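Local coordinates for protein NADH kinase POS5 (Saccharomyces cerevisiae, PDB 3AFO) that phosphorylates NADH and NAD(+) with ATP, with a twofold preference for NADH, in yeast mitochondria, as a key source of the cellular reductant NADPH, at residues Lys9-Pro12 with Val13-Arg17; Pro79-Ala82 with Glu83-Gln87; His184-Lys188 with Asp189-Ser193; Ser250-Ser253 with Pro254-Ala258. One frame throughout, in Å; residues are numbered along the deposited sequence. Where two conformers were deposited one is given.

Contact 1: residues Lys9-Pro12 with Val13-Arg17; sequences KIKP and VNNLR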
ATOM      1  N   LYS A   9      -6.295  54.407 -12.077  0.50 31.07           N
ATOM      2  CA  LYS A   9      -7.370  54.799 -11.173  0.50 31.32           C
ATOM      3  C   LYS A   9      -8.012  53.550 -10.587  0.50 31.35           C
ATOM      4  O   LYS A   9      -8.331  52.607 -11.313  0.50 31.43           O
ATOM      5  CB  LYS A   9      -8.424  55.647 -11.895  0.50 31.22           C
ATOM      6  CG  LYS A   9      -8.001  57.087 -12.149  0.50 31.07           C
ATOM      7  CD  LYS A   9      -9.150  57.906 -12.731  0.50 31.74           C
ATOM      8  CE  LYS A   9     -10.390  57.837 -11.851  0.50 32.05           C
ATOM      9  NZ  LYS A   9     -11.573  58.419 -12.548  0.50 33.18           N
ATOM     10  N   ILE A  10      -8.183  53.548  -9.271  1.00 31.57           N
ATOM     11  CA  ILE A  10      -8.841  52.444  -8.569  1.00 31.76           C
ATOM     12  C   ILE A  10     -10.301  52.838  -8.322  1.00 31.91           C
ATOM     13  O   ILE A  10     -10.557  53.826  -7.634  1.00 32.30           O
ATOM     14  CB  ILE A  10      -8.131  52.112  -7.234  1.00 31.34           C
ATOM     15  CG1 ILE A  10      -6.678  51.680  -7.485  1.00 31.31           C
ATOM     16  CG2 ILE A  10      -8.895  51.027  -6.473  1.00 31.86           C
ATOM     17  CD1 ILE A  10      -5.810  51.615  -6.219  1.00 31.18           C
ATOM     18  N   LYS A  11     -11.234  52.069  -8.889  1.00 31.88           N
ATOM     19  CA  LYS A  11     -12.680  52.363  -8.816  1.00 32.16           C
ATOM     20  C   LYS A  11     -13.482  51.272  -8.085  1.00 32.02           C
ATOM     21  O   LYS A  11     -13.113  50.090  -8.139  1.00 31.35           O
ATOM     22  CB  LYS A  11     -13.255  52.558 -10.222  1.00 31.79           C
ATOM     23  CG  LYS A  11     -12.856  53.872 -10.881  1.00 33.38           C
ATOM     24  CD  LYS A  11     -13.610  54.096 -12.173  1.00 35.04           C
ATOM     25  CE  LYS A  11     -13.052  55.283 -12.937  1.00 36.93           C
ATOM     26  NZ  LYS A  11     -13.813  55.505 -14.206  1.00 38.41           N
ATOM     27  N   PRO A  12     -14.585  51.663  -7.405  1.00 32.25           N
ATOM     28  CA  PRO A  12     -15.451  50.680  -6.729  1.00 32.02           C
ATOM     29  C   PRO A  12     -15.993  49.652  -7.711  1.00 32.13           C
ATOM     30  O   PRO A  12     -16.508  50.025  -8.767  1.00 32.12           O
ATOM     31  CB  PRO A  12     -16.597  51.541  -6.186  1.00 32.08           C
ATOM     32  CG  PRO A  12     -15.977  52.911  -6.020  1.00 32.41           C
ATOM     33  CD  PRO A  12     -15.062  53.047  -7.191  1.00 31.86           C
ATOM     34  N   VAL A  13     -15.871  48.370  -7.372  1.00 32.05           N
ATOM     35  CA  VAL A  13     -16.378  47.312  -8.246  1.00 32.23           C
ATOM     36  C   VAL A  13     -17.912  47.342  -8.373  1.00 32.93           C
ATOM     37  O   VAL A  13     -18.470  46.856  -9.362  1.00 33.10           O
ATOM     38  CB  VAL A  13     -15.837  45.900  -7.848  1.00 31.76           C
ATOM     39  CG1 VAL A  13     -16.381  45.456  -6.499  1.00 31.63           C
ATOM     40  CG2 VAL A  13     -16.140  44.885  -8.933  1.00 31.06           C
ATOM     41  N   ASN A  14     -18.595  47.929  -7.393  1.00 33.70           N
ATOM     42  CA  ASN A  14     -20.047  48.092  -7.509  1.00 34.91           C
ATOM     43  C   ASN A  14     -20.468  49.006  -8.665  1.00 35.02           C
ATOM     44  O   ASN A  14     -21.650  49.111  -8.961  1.00 35.33           O
ATOM     45  CB  ASN A  14     -20.681  48.549  -6.187  1.00 35.17           C
ATOM     46  CG  ASN A  14     -20.264  49.946  -5.786  1.00 36.30           C
ATOM     47  OD1 ASN A  14     -20.074  50.821  -6.628  1.00 38.05           O
ATOM     48  ND2 ASN A  14     -20.132  50.166  -4.485  1.00 36.72           N
ATOM     49  N   ASN A  15     -19.503  49.662  -9.310  1.00 35.35           N
ATOM     50  CA  ASN A  15     -19.766  50.411 -10.547  1.00 35.44           C
ATOM     51  C   ASN A  15     -20.053  49.485 -11.726  1.00 35.10           C
ATOM     52  O   ASN A  15     -20.528  49.940 -12.771  1.00 35.02           O
ATOM     53  CB  ASN A  15     -18.590  51.320 -10.919  1.00 35.90           C
ATOM     54  CG  ASN A  15     -18.393  52.472  -9.946  1.00 38.26           C
ATOM     55  OD1 ASN A  15     -19.166  52.656  -8.998  1.00 40.43           O
ATOM     56  ND2 ASN A  15     -17.347  53.254 -10.176  1.00 38.93           N
ATOM     57  N   LEU A  16     -19.749  48.196 -11.561  1.00 34.43           N
ATOM     58  CA  LEU A  16     -19.952  47.206 -12.621  1.00 34.75           C
ATOM     59  C   LEU A  16     -21.290  46.485 -12.484  1.00 35.31           C
ATOM     60  O   LEU A  16     -21.866  46.430 -11.398  1.00 34.48           O
ATOM     61  CB  LEU A  16     -18.805  46.182 -12.646  1.00 34.07           C
ATOM     62  CG  LEU A  16     -17.372  46.717 -12.760  1.00 33.29           C
ATOM     63  CD1 LEU A  16     -16.362  45.569 -12.777  1.00 32.10           C
ATOM     64  CD2 LEU A  16     -17.203  47.615 -13.996  1.00 32.71           C
ATOM     65  N   ARG A  17     -21.752  45.928 -13.604  1.00 36.81           N
ATOM     66  CA  ARG A  17     -23.013  45.201 -13.696  1.00 38.73           C
ATOM     67  C   ARG A  17     -22.899  43.811 -13.085  1.00 39.82           C
ATOM     68  O   ARG A  17     -21.814  43.235 -13.045  1.00 39.95           O
ATOM     69  CB  ARG A  17     -23.438  45.054 -15.165  1.00 38.65           C
ATOM     70  CG  ARG A  17     -23.393  46.339 -16.006  1.00 40.01           C
ATOM     71  CD  ARG A  17     -24.548  47.275 -15.701  1.00 41.02           C
ATOM     72  NE  ARG A  17     -25.842  46.747 -16.133  1.00 42.58           N
ATOM     73  CZ  ARG A  17     -26.834  47.503 -16.606  1.00 41.79           C
ATOM     74  NH1 ARG A  17     -26.675  48.813 -16.732  1.00 40.14           N
ATOM     75  NH2 ARG A  17     -27.979  46.944 -16.962  1.00 41.93           N
TER
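P12 and N15 meet where an extended strand winds into a single short turn of 3-10 helix: K9-P12 is the last part of strand 8-12, and V13-N15 coils directly after it. The turn is fastened at its start by one bond from the second segment back to the first, N15 N to P12 O at 3.1 Å, with the N-H aimed well at the oxygen (160°). A second bond of the same i to i+3 kind follows, L16 N to V13 O at 2.9 Å.

Strand 8-12 runs parallel to strand 101-105, and backbone bonds join the two from K9 to V13, so the 3-10 turn follows directly on one strand of a small two-stranded parallel sheet. V13 is the buried member of the turn; its side chain packs on I76 of strand 74-76 and I111 of helix 108-114.

The side chain of N15 folds back to the proline. With its CG beside its own backbone N (chi1 -68°), the amide carbon CG comes to 3.3 Å from P12 O, and the side chain as a whole crosses the pyrrolidine ring at a slant. The N14 side chain also comes close to P12 CB. K11 grazes N15 through CB, and its extended chain leads off from the turn.

Contact 2: residues Pro79-Ala82 with Glu83-Gln87; sequences PDVA and EEISQ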
ATOM      1  N   PRO A  79      -8.476  44.410  -3.132  1.00 28.05           N
ATOM      2  CA  PRO A  79      -8.108  45.765  -2.698  1.00 28.96           C
ATOM      3  C   PRO A  79      -6.612  45.981  -2.429  1.00 29.91           C
ATOM      4  O   PRO A  79      -6.049  46.990  -2.865  1.00 29.38           O
ATOM      5  CB  PRO A  79      -8.920  45.956  -1.409  1.00 29.21           C
ATOM      6  CG  PRO A  79     -10.088  45.057  -1.577  1.00 29.17           C
ATOM      7  CD  PRO A  79      -9.559  43.855  -2.293  1.00 28.17           C
ATOM      8  N   ASP A  80      -5.977  45.045  -1.731  1.00 30.89           N
ATOM      9  CA  ASP A  80      -4.557  45.178  -1.430  1.00 31.96           C
ATOM     10  C   ASP A  80      -3.696  45.016  -2.689  1.00 31.75           C
ATOM     11  O   ASP A  80      -2.657  45.661  -2.819  1.00 31.61           O
ATOM     12  CB  ASP A  80      -4.121  44.239  -0.288  1.00 32.74           C
ATOM     13  CG  ASP A  80      -4.456  42.763  -0.545  1.00 34.90           C
ATOM     14  OD1 ASP A  80      -5.224  42.438  -1.478  1.00 36.47           O
ATOM     15  OD2 ASP A  80      -3.944  41.916   0.222  1.00 38.25           O
ATOM     16  N   VAL A  81      -4.159  44.174  -3.609  1.00 31.55           N
ATOM     17  CA  VAL A  81      -3.505  43.955  -4.893  1.00 31.45           C
ATOM     18  C   VAL A  81      -3.583  45.200  -5.786  1.00 31.82           C
ATOM     19  O   VAL A  81      -2.582  45.585  -6.397  1.00 31.29           O
ATOM     20  CB  VAL A  81      -4.085  42.718  -5.612  1.00 31.47           C
ATOM     21  CG1 VAL A  81      -3.722  42.709  -7.081  1.00 31.23           C
ATOM     22  CG2 VAL A  81      -3.596  41.430  -4.933  1.00 31.89           C
ATOM     23  N   ALA A  82      -4.766  45.819  -5.853  1.00 31.98           N
ATOM     24  CA  ALA A  82      -4.958  47.083  -6.580  1.00 32.75           C
ATOM     25  C   ALA A  82      -3.918  48.126  -6.160  1.00 33.23           C
ATOM     26  O   ALA A  82      -3.233  48.711  -7.009  1.00 32.97           O
ATOM     27  CB  ALA A  82      -6.373  47.622  -6.358  1.00 32.33           C
ATOM     28  N   GLU A  83      -3.797  48.327  -4.851  1.00 34.02           N
ATOM     29  CA  GLU A  83      -2.801  49.228  -4.279  1.00 35.39           C
ATOM     30  C   GLU A  83      -1.377  48.766  -4.581  1.00 35.37           C
ATOM     31  O   GLU A  83      -0.517  49.576  -4.935  1.00 35.47           O
ATOM     32  CB  GLU A  83      -2.999  49.353  -2.767  1.00 35.78           C
ATOM     33  CG  GLU A  83      -3.936  50.486  -2.331  1.00 38.65           C
ATOM     34  CD  GLU A  83      -3.907  50.718  -0.816  1.00 42.46           C
ATOM     35  OE1 GLU A  83      -3.973  49.727  -0.060  1.00 43.79           O
ATOM     36  OE2 GLU A  83      -3.807  51.886  -0.376  1.00 44.89           O
ATOM     37  N   GLU A  84      -1.140  47.460  -4.446  1.00 35.15           N
ATOM     38  CA  GLU A  84       0.175  46.878  -4.697  1.00 34.85           C
ATOM     39  C   GLU A  84       0.651  47.131  -6.127  1.00 34.19           C
ATOM     40  O   GLU A  84       1.780  47.563  -6.332  1.00 34.34           O
ATOM     41  CB  GLU A  84       0.167  45.371  -4.415  1.00 35.28           C
ATOM     42  CG  GLU A  84       1.530  44.705  -4.549  1.00 36.45           C
ATOM     43  CD  GLU A  84       1.453  43.188  -4.581  1.00 39.51           C
ATOM     44  OE1 GLU A  84       0.331  42.643  -4.685  1.00 39.84           O
ATOM     45  OE2 GLU A  84       2.518  42.539  -4.513  1.00 40.04           O
ATOM     46  N   ILE A  85      -0.208  46.863  -7.105  1.00 33.23           N
ATOM     47  CA  ILE A  85       0.200  46.896  -8.509  1.00 32.67           C
ATOM     48  C   ILE A  85       0.040  48.260  -9.193  1.00 32.40           C
ATOM     49  O   ILE A  85       0.512  48.435 -10.317  1.00 32.34           O
ATOM     50  CB  ILE A  85      -0.493  45.789  -9.351  1.00 32.40           C
ATOM     51  CG1 ILE A  85      -2.003  46.063  -9.486  1.00 32.89           C
ATOM     52  CG2 ILE A  85      -0.211  44.401  -8.749  1.00 33.37           C
ATOM     53  CD1 ILE A  85      -2.711  45.192 -10.492  1.00 33.06           C
ATOM     54  N   SER A  86      -0.626  49.209  -8.530  1.00 32.30           N
ATOM     55  CA  SER A  86      -0.898  50.521  -9.137  1.00 32.22           C
ATOM     56  C   SER A  86       0.382  51.234  -9.611  1.00 32.00           C
ATOM     57  O   SER A  86       0.404  51.805 -10.708  1.00 31.77           O
ATOM     58  CB  SER A  86      -1.763  51.415  -8.236  1.00 31.80           C
ATOM     59  OG  SER A  86      -1.219  51.553  -6.940  1.00 32.75           O
ATOM     60  N   GLN A  87       1.442  51.198  -8.800  0.50 31.89           N
ATOM     61  CA  GLN A  87       2.729  51.793  -9.207  0.50 31.81           C
ATOM     62  C   GLN A  87       3.412  51.061 -10.369  0.50 31.46           C
ATOM     63  O   GLN A  87       4.350  51.599 -10.960  0.50 31.47           O
ATOM     64  CB  GLN A  87       3.712  51.940  -8.031  0.50 32.14           C
ATOM     65  CG  GLN A  87       3.286  52.930  -6.953  0.50 32.86           C
ATOM     66  CD  GLN A  87       4.388  53.910  -6.540  0.50 34.36           C
ATOM     67  OE1 GLN A  87       5.574  53.567  -6.510  0.50 34.02           O
ATOM     68  NE2 GLN A  87       3.989  55.143  -6.214  0.50 33.57           N
TER
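Backbone bonds carry most of the contact between P79-A82 and E83-Q87, successive turns of helix 79-86. E83 N reaches P79 O at 3.3 Å and E84 N reaches D80 O at 2.9 Å; I85 N meets V81 O at 2.8 Å. The last of the series, S86 N to A82 O, is weak, its N-H bent to 124°.

Apolar contact comes from V81 and I85, one turn apart, where V81 CG1 and I85 CG2 lie 4.2 Å from each other. The CG1 branch of I85 sits between its own backbone N and carbonyl carbon (chi1 68°), and this brings it against V81 O at 3.2 Å. Both residues face M59 of helix 53-69, while A82 and S86 rest on I10 and V8 of strand 8-12.

Among the polar side chains, the extended E84 passes obliquely over V81; its OE1 lies 4.1 Å from V81 CG2 and forms a salt bridge with K48 NZ. S86 OG gives a hydrogen bond to E83 O at 2.9 Å.

The S86 hydroxyl, bonded to E83 O and to the backbone N of G4, links this helix to the N-terminal chain, and K48 probably offsets the charge of E84.

Contact 3: residues His184-Lys188 with Asp189-Ser193; sequences HLKKK and DSNSS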
ATOM      1  N   HIS A 184     -20.206  20.836   6.870  1.00 24.69           N
ATOM      2  CA  HIS A 184     -21.043  21.474   7.888  1.00 25.15           C
ATOM      3  C   HIS A 184     -20.443  21.178   9.256  1.00 24.86           C
ATOM      4  O   HIS A 184     -20.449  20.028   9.704  1.00 24.82           O
ATOM      5  CB  HIS A 184     -22.473  20.928   7.820  1.00 25.52           C
ATOM      6  CG  HIS A 184     -23.208  21.298   6.569  1.00 26.79           C
ATOM      7  ND1 HIS A 184     -22.754  20.971   5.309  1.00 29.04           N
ATOM      8  CD2 HIS A 184     -24.374  21.959   6.387  1.00 28.01           C
ATOM      9  CE1 HIS A 184     -23.603  21.426   4.405  1.00 28.39           C
ATOM     10  NE2 HIS A 184     -24.597  22.023   5.034  1.00 29.65           N
ATOM     11  N   LEU A 185     -19.890  22.196   9.907  1.00 24.86           N
ATOM     12  CA  LEU A 185     -19.347  22.021  11.254  1.00 25.12           C
ATOM     13  C   LEU A 185     -20.394  22.336  12.316  1.00 26.06           C
ATOM     14  O   LEU A 185     -20.944  23.438  12.347  1.00 26.29           O
ATOM     15  CB  LEU A 185     -18.087  22.867  11.459  1.00 24.75           C
ATOM     16  CG  LEU A 185     -17.509  22.947  12.881  1.00 24.79           C
ATOM     17  CD1 LEU A 185     -16.957  21.605  13.351  1.00 24.56           C
ATOM     18  CD2 LEU A 185     -16.425  24.010  12.977  1.00 26.09           C
ATOM     19  N   LYS A 186     -20.666  21.352  13.170  0.50 26.45           N
ATOM     20  CA  LYS A 186     -21.584  21.500  14.294  0.50 27.00           C
ATOM     21  C   LYS A 186     -20.803  21.351  15.589  0.50 27.22           C
ATOM     22  O   LYS A 186     -20.427  20.236  15.967  0.50 27.42           O
ATOM     23  CB  LYS A 186     -22.677  20.436  14.230  0.50 26.95           C
ATOM     24  CG  LYS A 186     -23.681  20.473  15.383  0.50 27.55           C
ATOM     25  CD  LYS A 186     -24.424  19.144  15.475  0.50 27.56           C
ATOM     26  CE  LYS A 186     -25.447  19.126  16.599  0.50 28.23           C
ATOM     27  NZ  LYS A 186     -25.529  17.765  17.222  0.50 28.16           N
ATOM     28  N   LYS A 187     -20.557  22.472  16.263  1.00 27.28           N
ATOM     29  CA  LYS A 187     -19.791  22.465  17.518  1.00 28.01           C
ATOM     30  C   LYS A 187     -20.545  21.724  18.633  1.00 28.54           C
ATOM     31  O   LYS A 187     -21.772  21.674  18.632  1.00 28.77           O
ATOM     32  CB  LYS A 187     -19.440  23.900  17.960  1.00 28.21           C
ATOM     33  CG  LYS A 187     -18.568  24.730  16.990  1.00 27.89           C
ATOM     34  CD  LYS A 187     -17.119  24.249  16.904  1.00 29.27           C
ATOM     35  CE  LYS A 187     -16.336  24.521  18.174  1.00 30.29           C
ATOM     36  NZ  LYS A 187     -14.931  24.041  18.040  1.00 30.97           N
ATOM     37  N   LYS A 188     -19.797  21.110  19.548  1.00 29.31           N
ATOM     38  CA  LYS A 188     -20.351  20.566  20.790  1.00 30.39           C
ATOM     39  C   LYS A 188     -21.116  21.671  21.505  1.00 30.47           C
ATOM     40  O   LYS A 188     -20.607  22.801  21.626  1.00 30.12           O
ATOM     41  CB  LYS A 188     -19.220  20.108  21.712  1.00 30.41           C
ATOM     42  CG  LYS A 188     -19.671  19.362  22.955  1.00 32.60           C
ATOM     43  CD  LYS A 188     -18.523  19.260  23.956  1.00 34.88           C
ATOM     44  CE  LYS A 188     -18.877  18.345  25.115  1.00 38.58           C
ATOM     45  NZ  LYS A 188     -19.990  18.888  25.937  1.00 40.19           N
ATOM     46  N   ASP A 189     -22.317  21.330  21.972  1.00 30.75           N
ATOM     47  CA  ASP A 189     -23.205  22.252  22.701  1.00 31.77           C
ATOM     48  C   ASP A 189     -23.785  23.322  21.783  1.00 31.91           C
ATOM     49  O   ASP A 189     -24.203  24.386  22.236  1.00 32.13           O
ATOM     50  CB  ASP A 189     -22.493  22.908  23.900  1.00 31.77           C
ATOM     51  CG  ASP A 189     -22.034  21.904  24.935  1.00 33.16           C
ATOM     52  OD1 ASP A 189     -22.548  20.759  24.946  1.00 34.25           O
ATOM     53  OD2 ASP A 189     -21.158  22.271  25.755  1.00 34.50           O
ATOM     54  N   SER A 190     -23.826  23.021  20.490  1.00 32.38           N
ATOM     55  CA  SER A 190     -24.393  23.927  19.509  1.00 33.01           C
ATOM     56  C   SER A 190     -25.354  23.183  18.587  1.00 33.38           C
ATOM     57  O   SER A 190     -25.169  21.991  18.310  1.00 33.34           O
ATOM     58  CB  SER A 190     -23.283  24.571  18.686  1.00 32.50           C
ATOM     59  OG  SER A 190     -23.828  25.490  17.756  1.00 34.32           O
ATOM     60  N   ASN A 191     -26.383  23.890  18.133  1.00 34.03           N
ATOM     61  CA  ASN A 191     -27.268  23.374  17.096  1.00 35.21           C
ATOM     62  C   ASN A 191     -27.176  24.190  15.807  1.00 35.06           C
ATOM     63  O   ASN A 191     -28.026  24.080  14.925  1.00 35.85           O
ATOM     64  CB  ASN A 191     -28.718  23.293  17.585  1.00 35.67           C
ATOM     65  CG  ASN A 191     -29.600  22.459  16.664  1.00 37.51           C
ATOM     66  OD1 ASN A 191     -29.152  21.463  16.088  1.00 40.55           O
ATOM     67  ND2 ASN A 191     -30.858  22.868  16.515  1.00 39.61           N
ATOM     68  N   SER A 192     -26.138  25.008  15.705  1.00 34.45           N
ATOM     69  CA  SER A 192     -25.915  25.800  14.509  1.00 34.39           C
ATOM     70  C   SER A 192     -24.807  25.144  13.674  1.00 33.68           C
ATOM     71  O   SER A 192     -24.152  24.203  14.126  1.00 33.24           O
ATOM     72  CB  SER A 192     -25.566  27.239  14.898  1.00 34.40           C
ATOM     73  OG  SER A 192     -25.443  28.064  13.756  1.00 36.63           O
ATOM     74  N   SER A 193     -24.630  25.603  12.444  1.00 33.07           N
ATOM     75  CA  SER A 193     -23.600  25.032  11.586  1.00 32.98           C
ATOM     76  C   SER A 193     -22.802  26.095  10.848  1.00 32.27           C
ATOM     77  O   SER A 193     -23.347  27.107  10.405  1.00 31.98           O
ATOM     78  CB  SER A 193     -24.195  24.020  10.597  1.00 32.92           C
ATOM     79  OG  SER A 193     -25.118  24.647   9.728  1.00 35.41           O
TER
HETATM   80  O   HOH W   1     -21.764  25.039  15.375  1.00 31.09           O
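The imidazole of H184 has S193 OG lying obliquely to it, 4.4 Å from CD2; it also packs against Y318 and V195 on the two flanking strands of the antiparallel sheet. The segments are the end of strand 174-186 and the loop leading to its antiparallel partner 194-198, a beta hairpin, with a type II beta turn from K187 to S190. D189, with positive phi (71°), occupies the third place of that turn. Its closing bond, S190 N to K187 O at 3.1 Å, is weak.

Nearer the strand a water bridges the two arms, accepting from K187 N and donating to S192 O, and also bonds S190 OG. An ST turn shapes the returning arm: S190 OG, swung opposite its own backbone N (chi1 -178°), accepts from S192 N at 3.1 Å. Further down, S193 CA makes a CH...O contact of 3.2 Å with L185 O.

K187 curls away to a salt bridge with D315, whereas K186 runs its aliphatic chain past S190 O, with CE at 3.3 Å. The K188 and D189 side chains run alongside each other in one direction, and their weak salt bridge joins K188 NZ to D189 OD1 at 3.3 Å.

Contact 4: residues Ser250-Ser253 with Pro254-Ala258; sequences SIVS and PLVPA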
ATOM      1  N   SER A 250      -6.343   6.071  -4.283  1.00 14.82           N
ATOM      2  CA  SER A 250      -6.393   5.840  -5.725  1.00 15.30           C
ATOM      3  C   SER A 250      -6.575   7.150  -6.482  1.00 15.66           C
ATOM      4  O   SER A 250      -7.065   8.145  -5.928  1.00 15.51           O
ATOM      5  CB  SER A 250      -7.531   4.870  -6.085  1.00 15.00           C
ATOM      6  OG  SER A 250      -7.301   3.581  -5.520  1.00 15.71           O
ATOM      7  N   ILE A 251      -6.146   7.141  -7.736  1.00 15.92           N
ATOM      8  CA  ILE A 251      -6.278   8.300  -8.621  1.00 16.16           C
ATOM      9  C   ILE A 251      -7.638   8.184  -9.287  1.00 16.24           C
ATOM     10  O   ILE A 251      -7.934   7.187  -9.937  1.00 16.39           O
ATOM     11  CB  ILE A 251      -5.137   8.336  -9.687  1.00 16.73           C
ATOM     12  CG1 ILE A 251      -3.780   8.567  -8.998  1.00 15.28           C
ATOM     13  CG2 ILE A 251      -5.434   9.392 -10.779  1.00 16.32           C
ATOM     14  CD1 ILE A 251      -2.566   8.520  -9.934  1.00 16.87           C
ATOM     15  N   VAL A 252      -8.480   9.189  -9.074  1.00 16.16           N
ATOM     16  CA  VAL A 252      -9.859   9.122  -9.517  1.00 16.46           C
ATOM     17  C   VAL A 252     -10.101  10.203 -10.563  1.00 16.65           C
ATOM     18  O   VAL A 252      -9.857  11.380 -10.308  1.00 16.33           O
ATOM     19  CB  VAL A 252     -10.827   9.291  -8.334  1.00 16.37           C
ATOM     20  CG1 VAL A 252     -12.280   9.155  -8.802  1.00 15.83           C
ATOM     21  CG2 VAL A 252     -10.511   8.253  -7.238  1.00 17.24           C
ATOM     22  N   SER A 253     -10.554   9.793 -11.740  1.00 16.41           N
ATOM     23  CA  SER A 253     -10.890  10.741 -12.791  1.00 16.88           C
ATOM     24  C   SER A 253     -11.945  11.758 -12.321  1.00 17.12           C
ATOM     25  O   SER A 253     -12.944  11.372 -11.691  1.00 16.08           O
ATOM     26  CB  SER A 253     -11.400  10.011 -14.029  1.00 16.85           C
ATOM     27  OG  SER A 253     -12.225  10.875 -14.803  1.00 17.13           O
ATOM     28  N   PRO A 254     -11.743  13.053 -12.649  1.00 17.66           N
ATOM     29  CA  PRO A 254     -12.704  14.086 -12.218  1.00 18.38           C
ATOM     30  C   PRO A 254     -14.083  13.937 -12.854  1.00 18.67           C
ATOM     31  O   PRO A 254     -15.001  14.682 -12.504  1.00 18.89           O
ATOM     32  CB  PRO A 254     -12.036  15.399 -12.643  1.00 18.08           C
ATOM     33  CG  PRO A 254     -11.121  14.994 -13.779  1.00 18.51           C
ATOM     34  CD  PRO A 254     -10.589  13.646 -13.347  1.00 17.56           C
ATOM     35  N   LEU A 255     -14.234  12.987 -13.775  1.00 19.03           N
ATOM     36  CA  LEU A 255     -15.559  12.679 -14.336  1.00 19.58           C
ATOM     37  C   LEU A 255     -16.350  11.636 -13.539  1.00 19.81           C
ATOM     38  O   LEU A 255     -17.516  11.383 -13.833  1.00 19.74           O
ATOM     39  CB  LEU A 255     -15.436  12.223 -15.798  1.00 19.94           C
ATOM     40  CG  LEU A 255     -14.878  13.225 -16.811  1.00 21.12           C
ATOM     41  CD1 LEU A 255     -14.796  12.552 -18.194  1.00 24.41           C
ATOM     42  CD2 LEU A 255     -15.726  14.489 -16.846  1.00 21.82           C
ATOM     43  N   VAL A 256     -15.714  11.025 -12.540  1.00 19.34           N
ATOM     44  CA  VAL A 256     -16.378  10.019 -11.710  1.00 18.18           C
ATOM     45  C   VAL A 256     -17.129  10.750 -10.608  1.00 18.58           C
ATOM     46  O   VAL A 256     -16.539  11.607  -9.936  1.00 18.25           O
ATOM     47  CB  VAL A 256     -15.344   9.023 -11.076  1.00 18.39           C
ATOM     48  CG1 VAL A 256     -16.017   8.094 -10.053  1.00 17.01           C
ATOM     49  CG2 VAL A 256     -14.646   8.203 -12.159  1.00 16.85           C
ATOM     50  N   PRO A 257     -18.433  10.438 -10.420  1.00 18.72           N
ATOM     51  CA  PRO A 257     -19.112  10.995  -9.255  1.00 19.16           C
ATOM     52  C   PRO A 257     -18.864  10.116  -8.029  1.00 18.67           C
ATOM     53  O   PRO A 257     -19.392   9.016  -7.943  1.00 19.75           O
ATOM     54  CB  PRO A 257     -20.600  10.970  -9.651  1.00 18.91           C
ATOM     55  CG  PRO A 257     -20.695  10.218 -10.940  1.00 19.77           C
ATOM     56  CD  PRO A 257     -19.346   9.626 -11.247  1.00 18.79           C
ATOM     57  N   ALA A 258     -18.054  10.603  -7.100  1.00 18.56           N
ATOM     58  CA  ALA A 258     -17.676   9.841  -5.907  1.00 18.25           C
ATOM     59  C   ALA A 258     -17.122  10.783  -4.860  1.00 18.08           C
ATOM     60  O   ALA A 258     -16.751  11.914  -5.178  1.00 18.18           O
ATOM     61  CB  ALA A 258     -16.614   8.807  -6.263  1.00 17.93           C
TER
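S253 and V256 are the first and last residues of a type I beta turn, which bends the chain after the short strand 251-252 and is closed by V256 N bonding to S253 O at 2.9 Å (166°).

A second bond comes from the side chain of S253. OG is turned roughly anti to the backbone N (chi1 156°), which places it 3.1 Å from L255 N, where it accepts a fairly straight bond and forms an ST turn. This serine therefore accepts from two successive N-H groups of the turn, one through its carbonyl and one through its hydroxyl. L255 CB packs beside the same OG at 3.6 Å.

On the strand side, the V252 and V256 side chains meet nearly perpendicular, with V252 CG1 set 3.8 Å from V256 CB. V256 CG2 rests near S253 CB.

Residues I251 and V252 pair in a parallel beta ladder with a strand of the second subunit, whose I275 and L276 pack on V252 and V256. P254 faces W364 of helix 363-370.

The type I turn is fastened through one serine, whose carbonyl and hydroxyl take the N-H groups of V256 and L255; the valines present apolar surface to the second subunit.

Overall arrangement
The four contacts are examples of one principle, local bonds that shape a chain where it coils or turns, set in different parts of the kinase. Contacts 1 and 2 are neighbours, their centres 14 Å apart, and touch where I10 CD1 packs 4.0 Å from A82 O. Contact 4 lies on the opposite side of the chain's centre, about 40 Å from contact 1 and 39 Å from contact 2. Contact 3 is some 38 Å from both of these and 30 Å from contact 4, centre to centre. Of the four, contact 4 joins the second subunit; its P254 side chain is about 9 Å from bound NADH, close to the ligand but too far to touch it.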